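PDB 2PSB: putative lipoprotein YerB from Bacillus subtilis, which is of unknown function but interacts with PcrA, an association not essential for viability or for repair of UV-induced lesions. Local coordinates for residues I54-L59 with R66-F71; H103-G108 with A118-G123. All coordinates share one frame; numbering follows the deposited sequence.

In the fold
Contact 1 lies at the centre of the chain and contact 2 nearer its surface, their centres about 15 Å apart and their nearest atoms about 7 Å apart. Strand 33-37 ties them together: it pairs with 65-71, the second strand of the hairpin in contact 1, and with 99-102, which in turn pairs with 120-122 of contact 2. In the buried hairpin, six backbone hydrogen bonds and branched aliphatic side chains do most of the work. Contact 2 is only partly buried and joins a loop to a strand end through aromatic rings, glycines and one side-chain amide, with a single hydrogen bond across it.

Contact 1: I54-L59 with R66-F71; sequences IVIEAL and RFLAIF
The ring of Phe-67 is met at its edge by Glu-57: CG of the glutamate lies in the ring plane, 3.5 Å from CE2, and the carboxylate stands almost perpendicular to the ring, 88° between the planes. The two side chains run side by side and point the same way. With CG anti to its backbone N (chi1 177°) and the chain extended beyond, Glu-57 lays CB and CG along the CD2-CE2 edge of the ring and brings its carboxylate up beside CE2. There OE2 forms a salt bridge with Arg-210 and OE1 is hydrogen-bonded to Thr-65, so the buried carboxylate is met by both charge and hydroxyl. Trp-294 packs edge-to-face with Phe-67. Val-55 continues this surface, CG1 lying 4.1 Å from Phe-67 CB, while CG2 reaches the small methyl of Ala-69. The two strands form an antiparallel beta hairpin, flanked by strand 293-298 beside 54-59 and strand 33-37 beside 65-71. Reciprocal bonds join Ile-54 with Ile-70, Ile-56 with Leu-68 and Ala-58 with Arg-66; the shortest, Ile-70 N to Ile-54 O, is 2.7 Å. On the other face, beta-branched isoleucines suit the extended backbone, and their apolar branches suit a buried face packed against helix 87-94. Ile-56 CD1 touches Ile-70 CD1 at 3.9 Å and Leu-68 CD2 at 4.2 Å, and the helix covers Ile-56 and Leu-68 through Leu-92.

Contact 2: H103-G108 with A118-G123; sequences HGWSPG and ADYMNG
Tyr-120 brings its CE2 to within 3.5 Å of CZ3 at the edge of the Trp-105 ring, where strand 120-122 pairs in parallel with strand 99-102, the two joined through helix 107-114, and ends at Asn-122, the N-cap of helix 123-126. The two rings meet obliquely, their planes 53° apart, and both also pack on Leu-113 of helix 107-114; large aromatics suit this place because they span the distance between loop and strand. Asn-122 divides its amide between two tasks. ND2 sits 3.2 Å above the Trp-105 ring plane, offset toward the rim, with the amide steeply inclined to the ring at 75°. OD1 accepts a nearly straight bond from Gly-104 N (3.1 Å, 168° at the hydrogen) and a second, the capping bond, from Leu-124 N; two donors thus hold the amide's orientation. Gly-104 adopts a positive phi, at which a CB would press against the preceding carbonyl oxygen. Gly-123, likewise without a side chain, lets the His-103 ring come down on its backbone, while ND1 of that ring is hydrogen-bonded to Ser-143. The result is a CH-pi contact, with Gly-123 CA 3.6 Å from the centroid of the imidazole.

Contact 1: I54-L59 with R66-F71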
ATOM      1  N   ILE A  54      -0.395   6.354   1.211  1.00 23.72           N
ATOM      2  CA  ILE A  54       0.145   5.491   0.166  1.00 22.63           C
ATOM      3  C   ILE A  54      -0.348   4.078   0.368  1.00 23.08           C
ATOM      4  O   ILE A  54      -0.344   3.561   1.484  1.00 24.81           O
ATOM      5  CB  ILE A  54       1.688   5.416   0.210  1.00 23.05           C
ATOM      6  CG1 ILE A  54       2.293   6.813   0.147  1.00 22.82           C
ATOM      7  CG2 ILE A  54       2.202   4.547  -0.945  1.00 17.97           C
ATOM      8  CD1 ILE A  54       3.726   6.850   0.630  1.00 26.32           C
ATOM      9  N   VAL A  55      -0.777   3.454  -0.718  1.00 22.68           N
ATOM     10  CA  VAL A  55      -1.235   2.083  -0.670  1.00 22.41           C
ATOM     11  C   VAL A  55      -0.491   1.336  -1.769  1.00 23.10           C
ATOM     12  O   VAL A  55      -0.442   1.793  -2.914  1.00 22.51           O
ATOM     13  CB  VAL A  55      -2.751   1.976  -0.908  1.00 24.48           C
ATOM     14  CG1 VAL A  55      -3.137   0.490  -1.043  1.00 26.15           C
ATOM     15  CG2 VAL A  55      -3.518   2.624   0.268  1.00 24.35           C
ATOM     16  N   ILE A  56       0.103   0.198  -1.417  1.00 22.93           N
ATOM     17  CA  ILE A  56       0.842  -0.594  -2.390  1.00 22.86           C
ATOM     18  C   ILE A  56       0.224  -1.975  -2.561  1.00 24.17           C
ATOM     19  O   ILE A  56       0.020  -2.705  -1.599  1.00 24.15           O
ATOM     20  CB  ILE A  56       2.331  -0.727  -1.994  1.00 22.36           C
ATOM     21  CG1 ILE A  56       2.931   0.674  -1.811  1.00 22.05           C
ATOM     22  CG2 ILE A  56       3.117  -1.462  -3.098  1.00 19.48           C
ATOM     23  CD1 ILE A  56       3.364   0.997  -0.410  1.00 19.78           C
ATOM     24  N   GLU A  57      -0.094  -2.313  -3.804  1.00 25.70           N
ATOM     25  CA  GLU A  57      -0.691  -3.597  -4.122  1.00 27.52           C
ATOM     26  C   GLU A  57       0.335  -4.457  -4.838  1.00 29.18           C
ATOM     27  O   GLU A  57       1.061  -3.977  -5.706  1.00 29.82           O
ATOM     28  CB  GLU A  57      -1.936  -3.389  -5.002  1.00 29.44           C
ATOM     29  CG  GLU A  57      -2.627  -4.668  -5.478  1.00 30.94           C
ATOM     30  CD  GLU A  57      -3.894  -4.384  -6.283  1.00 32.98           C
ATOM     31  OE1 GLU A  57      -4.702  -5.320  -6.447  1.00 32.92           O
ATOM     32  OE2 GLU A  57      -4.083  -3.232  -6.754  1.00 32.51           O
ATOM     33  N   ALA A  58       0.396  -5.727  -4.464  1.00 29.62           N
ATOM     34  CA  ALA A  58       1.334  -6.655  -5.084  1.00 31.56           C
ATOM     35  C   ALA A  58       0.831  -8.072  -4.889  1.00 33.39           C
ATOM     36  O   ALA A  58       0.011  -8.336  -3.996  1.00 32.48           O
ATOM     37  CB  ALA A  58       2.748  -6.503  -4.475  1.00 31.58           C
ATOM     38  N   LEU A  59       1.305  -8.984  -5.737  1.00 35.91           N
ATOM     39  CA  LEU A  59       0.894 -10.380  -5.646  1.00 37.44           C
ATOM     40  C   LEU A  59       1.408 -10.962  -4.353  1.00 38.94           C
ATOM     41  O   LEU A  59       2.535 -10.701  -3.955  1.00 38.23           O
ATOM     42  CB  LEU A  59       1.445 -11.208  -6.820  1.00 36.16           C
ATOM     43  CG  LEU A  59       0.768 -11.026  -8.187  1.00 37.23           C
ATOM     44  CD1 LEU A  59       1.548 -11.757  -9.254  1.00 35.24           C
ATOM     45  CD2 LEU A  59      -0.652 -11.543  -8.122  1.00 35.28           C
ATOM     46  N   ARG A  66      -2.283  -8.263  -2.422  1.00 32.41           N
ATOM     47  CA  ARG A  66      -2.419  -7.799  -1.054  1.00 31.39           C
ATOM     48  C   ARG A  66      -1.885  -6.381  -0.978  1.00 28.79           C
ATOM     49  O   ARG A  66      -1.003  -6.005  -1.746  1.00 26.79           O
ATOM     50  CB  ARG A  66      -1.638  -8.727  -0.116  1.00 29.65           C
ATOM     51  CG  ARG A  66      -1.730  -8.365   1.349  1.00 27.49           C
ATOM     52  CD  ARG A  66      -1.990  -9.610   2.170  1.00 28.53           C
ATOM     53  NE  ARG A  66      -0.988 -10.629   1.909  1.00 28.84           N
ATOM     54  CZ  ARG A  66      -1.206 -11.938   2.017  1.00 31.27           C
ATOM     55  NH1 ARG A  66      -0.225 -12.796   1.764  1.00 31.49           N
ATOM     56  NH2 ARG A  66      -2.403 -12.394   2.352  1.00 33.57           N
ATOM     57  N   PHE A  67      -2.408  -5.614  -0.031  1.00 28.48           N
ATOM     58  CA  PHE A  67      -2.029  -4.217   0.151  1.00 28.11           C
ATOM     59  C   PHE A  67      -1.131  -3.938   1.352  1.00 26.34           C
ATOM     60  O   PHE A  67      -1.115  -4.685   2.340  1.00 27.77           O
ATOM     61  CB  PHE A  67      -3.276  -3.353   0.375  1.00 30.83           C
ATOM     62  CG  PHE A  67      -4.337  -3.483  -0.685  1.00 30.42           C
ATOM     63  CD1 PHE A  67      -5.665  -3.205  -0.372  1.00 30.01           C
ATOM     64  CD2 PHE A  67      -4.021  -3.871  -1.977  1.00 31.65           C
ATOM     65  CE1 PHE A  67      -6.672  -3.315  -1.331  1.00 31.11           C
ATOM     66  CE2 PHE A  67      -5.014  -3.989  -2.946  1.00 33.26           C
ATOM     67  CZ  PHE A  67      -6.345  -3.710  -2.622  1.00 33.59           C
ATOM     68  N   LEU A  68      -0.399  -2.837   1.245  1.00 24.72           N
ATOM     69  CA  LEU A  68       0.410  -2.310   2.337  1.00 21.24           C
ATOM     70  C   LEU A  68      -0.136  -0.887   2.332  1.00 21.29           C
ATOM     71  O   LEU A  68       0.082  -0.145   1.379  1.00 20.59           O
ATOM     72  CB  LEU A  68       1.909  -2.282   2.035  1.00 19.23           C
ATOM     73  CG  LEU A  68       2.706  -1.705   3.223  1.00 16.38           C
ATOM     74  CD1 LEU A  68       2.615  -2.660   4.441  1.00 15.59           C
ATOM     75  CD2 LEU A  68       4.148  -1.485   2.832  1.00 13.36           C
ATOM     76  N   ALA A  69      -0.907  -0.544   3.358  1.00 18.85           N
ATOM     77  CA  ALA A  69      -1.486   0.787   3.476  1.00 21.42           C
ATOM     78  C   ALA A  69      -0.667   1.575   4.485  1.00 21.64           C
ATOM     79  O   ALA A  69      -0.614   1.237   5.673  1.00 22.26           O
ATOM     80  CB  ALA A  69      -2.943   0.701   3.920  1.00 18.54           C
ATOM     81  N   ILE A  70      -0.026   2.631   3.995  1.00 20.33           N
ATOM     82  CA  ILE A  70       0.824   3.461   4.827  1.00 19.27           C
ATOM     83  C   ILE A  70       0.106   4.734   5.243  1.00 20.18           C
ATOM     84  O   ILE A  70      -0.253   5.567   4.404  1.00 20.01           O
ATOM     85  CB  ILE A  70       2.131   3.799   4.068  1.00 20.27           C
ATOM     86  CG1 ILE A  70       2.796   2.490   3.618  1.00 19.78           C
ATOM     87  CG2 ILE A  70       3.061   4.649   4.935  1.00 16.49           C
ATOM     88  CD1 ILE A  70       4.154   2.685   2.989  1.00 19.10           C
ATOM     89  N   PHE A  71      -0.110   4.852   6.554  1.00 21.97           N
ATOM     90  CA  PHE A  71      -0.781   5.997   7.166  1.00 19.71           C
ATOM     91  C   PHE A  71       0.238   6.887   7.864  1.00 20.44           C
ATOM     92  O   PHE A  71       1.193   6.398   8.472  1.00 25.79           O
ATOM     93  CB  PHE A  71      -1.801   5.546   8.214  1.00 19.42           C
ATOM     94  CG  PHE A  71      -2.777   4.519   7.728  1.00 20.13           C
ATOM     95  CD1 PHE A  71      -2.415   3.177   7.656  1.00 22.47           C
ATOM     96  CD2 PHE A  71      -4.060   4.890   7.350  1.00 22.56           C
ATOM     97  CE1 PHE A  71      -3.319   2.226   7.226  1.00 18.33           C
ATOM     98  CE2 PHE A  71      -4.975   3.950   6.921  1.00 19.01           C
ATOM     99  CZ  PHE A  71      -4.609   2.617   6.854  1.00 21.97           C
TER

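Contact 2: H103-G108 with A118-G123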
ATOM      1  N   HIS A 103      -0.390  -9.856  10.302  1.00 37.12           N
ATOM      2  CA  HIS A 103      -0.995 -10.996  10.967  1.00 37.88           C
ATOM      3  C   HIS A 103      -0.570 -12.269  10.257  1.00 39.93           C
ATOM      4  O   HIS A 103      -1.171 -12.678   9.255  1.00 36.89           O
ATOM      5  CB  HIS A 103      -2.516 -10.868  10.965  1.00 37.63           C
ATOM      6  CG  HIS A 103      -3.190 -11.729  11.990  1.00 38.92           C
ATOM      7  ND1 HIS A 103      -4.508 -11.565  12.349  1.00 37.56           N
ATOM      8  CD2 HIS A 103      -2.716 -12.744  12.754  1.00 39.31           C
ATOM      9  CE1 HIS A 103      -4.818 -12.435  13.294  1.00 39.77           C
ATOM     10  NE2 HIS A 103      -3.747 -13.162  13.558  1.00 39.54           N
ATOM     11  N   GLY A 104       0.471 -12.895  10.798  1.00 41.67           N
ATOM     12  CA  GLY A 104       1.008 -14.100  10.203  1.00 43.00           C
ATOM     13  C   GLY A 104       2.147 -13.661   9.313  1.00 45.14           C
ATOM     14  O   GLY A 104       2.409 -12.462   9.185  1.00 45.41           O
ATOM     15  N   TRP A 105       2.824 -14.615   8.691  1.00 46.81           N
ATOM     16  CA  TRP A 105       3.945 -14.293   7.820  1.00 49.03           C
ATOM     17  C   TRP A 105       4.496 -15.502   7.075  1.00 48.60           C
ATOM     18  O   TRP A 105       4.162 -16.648   7.375  1.00 47.92           O
ATOM     19  CB  TRP A 105       5.082 -13.652   8.632  1.00 50.06           C
ATOM     20  CG  TRP A 105       5.387 -14.335   9.948  1.00 52.27           C
ATOM     21  CD1 TRP A 105       5.198 -15.653  10.261  1.00 52.55           C
ATOM     22  CD2 TRP A 105       5.964 -13.728  11.114  1.00 53.44           C
ATOM     23  NE1 TRP A 105       5.617 -15.903  11.550  1.00 52.55           N
ATOM     24  CE2 TRP A 105       6.089 -14.739  12.096  1.00 53.50           C
ATOM     25  CE3 TRP A 105       6.380 -12.425  11.428  1.00 54.50           C
ATOM     26  CZ2 TRP A 105       6.622 -14.489  13.365  1.00 54.79           C
ATOM     27  CZ3 TRP A 105       6.912 -12.178  12.695  1.00 55.40           C
ATOM     28  CH2 TRP A 105       7.023 -13.206  13.647  1.00 55.31           C
ATOM     29  N   SER A 106       5.339 -15.231   6.088  1.00 48.63           N
ATOM     30  CA  SER A 106       5.972 -16.291   5.329  1.00 49.78           C
ATOM     31  C   SER A 106       7.280 -16.582   6.064  1.00 50.74           C
ATOM     32  O   SER A 106       7.725 -15.786   6.888  1.00 50.47           O
ATOM     33  CB  SER A 106       6.268 -15.833   3.897  1.00 45.64           C
ATOM     34  OG  SER A 106       7.172 -14.744   3.883  1.00 43.46           O
ATOM     35  N   PRO A 107       7.903 -17.734   5.791  1.00 52.09           N
ATOM     36  CA  PRO A 107       9.161 -18.077   6.454  1.00 53.11           C
ATOM     37  C   PRO A 107      10.187 -16.947   6.374  1.00 53.50           C
ATOM     38  O   PRO A 107      10.747 -16.521   7.391  1.00 52.48           O
ATOM     39  CB  PRO A 107       9.605 -19.325   5.702  1.00 53.08           C
ATOM     40  CG  PRO A 107       8.295 -20.007   5.437  1.00 53.03           C
ATOM     41  CD  PRO A 107       7.426 -18.855   4.961  1.00 53.44           C
ATOM     42  N   GLY A 108      10.422 -16.466   5.155  1.00 53.38           N
ATOM     43  CA  GLY A 108      11.374 -15.392   4.950  1.00 51.63           C
ATOM     44  C   GLY A 108      11.052 -14.189   5.810  1.00 51.32           C
ATOM     45  O   GLY A 108      11.919 -13.674   6.512  1.00 50.98           O
ATOM     46  N   ALA A 118      12.370  -4.623  11.593  1.00 41.13           N
ATOM     47  CA  ALA A 118      11.470  -3.507  11.854  1.00 40.47           C
ATOM     48  C   ALA A 118      10.594  -3.678  13.094  1.00 40.45           C
ATOM     49  O   ALA A 118      10.337  -4.799  13.535  1.00 40.57           O
ATOM     50  CB  ALA A 118      10.582  -3.289  10.630  1.00 40.33           C
ATOM     51  N   ASP A 119      10.148  -2.557  13.660  1.00 38.39           N
ATOM     52  CA  ASP A 119       9.263  -2.606  14.817  1.00 38.14           C
ATOM     53  C   ASP A 119       7.936  -3.122  14.288  1.00 38.51           C
ATOM     54  O   ASP A 119       7.269  -2.428  13.517  1.00 36.12           O
ATOM     55  CB  ASP A 119       9.053  -1.213  15.423  1.00 39.46           C
ATOM     56  CG  ASP A 119      10.316  -0.637  16.029  1.00 41.97           C
ATOM     57  OD1 ASP A 119      11.040  -1.395  16.717  1.00 42.01           O
ATOM     58  OD2 ASP A 119      10.576   0.571  15.826  1.00 40.79           O
ATOM     59  N   TYR A 120       7.552  -4.329  14.694  1.00 36.77           N
ATOM     60  CA  TYR A 120       6.307  -4.908  14.209  1.00 36.57           C
ATOM     61  C   TYR A 120       5.262  -5.248  15.258  1.00 35.46           C
ATOM     62  O   TYR A 120       5.518  -5.233  16.466  1.00 36.18           O
ATOM     63  CB  TYR A 120       6.590  -6.163  13.377  1.00 37.43           C
ATOM     64  CG  TYR A 120       7.252  -7.308  14.122  1.00 38.46           C
ATOM     65  CD1 TYR A 120       8.609  -7.262  14.456  1.00 39.64           C
ATOM     66  CD2 TYR A 120       6.537  -8.467  14.440  1.00 35.93           C
ATOM     67  CE1 TYR A 120       9.236  -8.348  15.081  1.00 39.65           C
ATOM     68  CE2 TYR A 120       7.154  -9.553  15.063  1.00 37.25           C
ATOM     69  CZ  TYR A 120       8.504  -9.490  15.376  1.00 38.22           C
ATOM     70  OH  TYR A 120       9.134 -10.576  15.951  1.00 39.66           O
HETATM   71  N   MSE A 121       4.070  -5.543  14.760  1.00 33.35           N
HETATM   72  CA  MSE A 121       2.926  -5.924  15.571  1.00 32.73           C
HETATM   73  C   MSE A 121       2.301  -7.100  14.822  1.00 32.51           C
HETATM   74  O   MSE A 121       1.757  -6.935  13.726  1.00 31.59           O
HETATM   75  CB  MSE A 121       1.929  -4.773  15.659  1.00 34.94           C
HETATM   76  CG  MSE A 121       0.785  -5.032  16.601  1.00 37.77           C
HETATM   77 SE   MSE A 121      -0.585  -3.731  16.381  1.00 43.04          SE
HETATM   78  CE  MSE A 121       0.430  -2.225  17.032  1.00 46.19           C
ATOM     79  N   ASN A 122       2.397  -8.284  15.416  1.00 32.11           N
ATOM     80  CA  ASN A 122       1.881  -9.501  14.809  1.00 33.14           C
ATOM     81  C   ASN A 122       0.533  -9.879  15.400  1.00 34.72           C
ATOM     82  O   ASN A 122       0.395 -10.066  16.617  1.00 34.77           O
ATOM     83  CB  ASN A 122       2.873 -10.652  15.017  1.00 33.08           C
ATOM     84  CG  ASN A 122       2.678 -11.784  14.025  1.00 33.77           C
ATOM     85  OD1 ASN A 122       1.560 -12.062  13.588  1.00 31.07           O
ATOM     86  ND2 ASN A 122       3.768 -12.455  13.678  1.00 35.78           N
ATOM     87  N   GLY A 123      -0.458  -9.994  14.525  1.00 35.60           N
ATOM     88  CA  GLY A 123      -1.787 -10.354  14.966  1.00 34.72           C
ATOM     89  C   GLY A 123      -1.729 -11.627  15.776  1.00 34.17           C
ATOM     90  O   GLY A 123      -2.582 -11.875  16.623  1.00 34.66           O
TER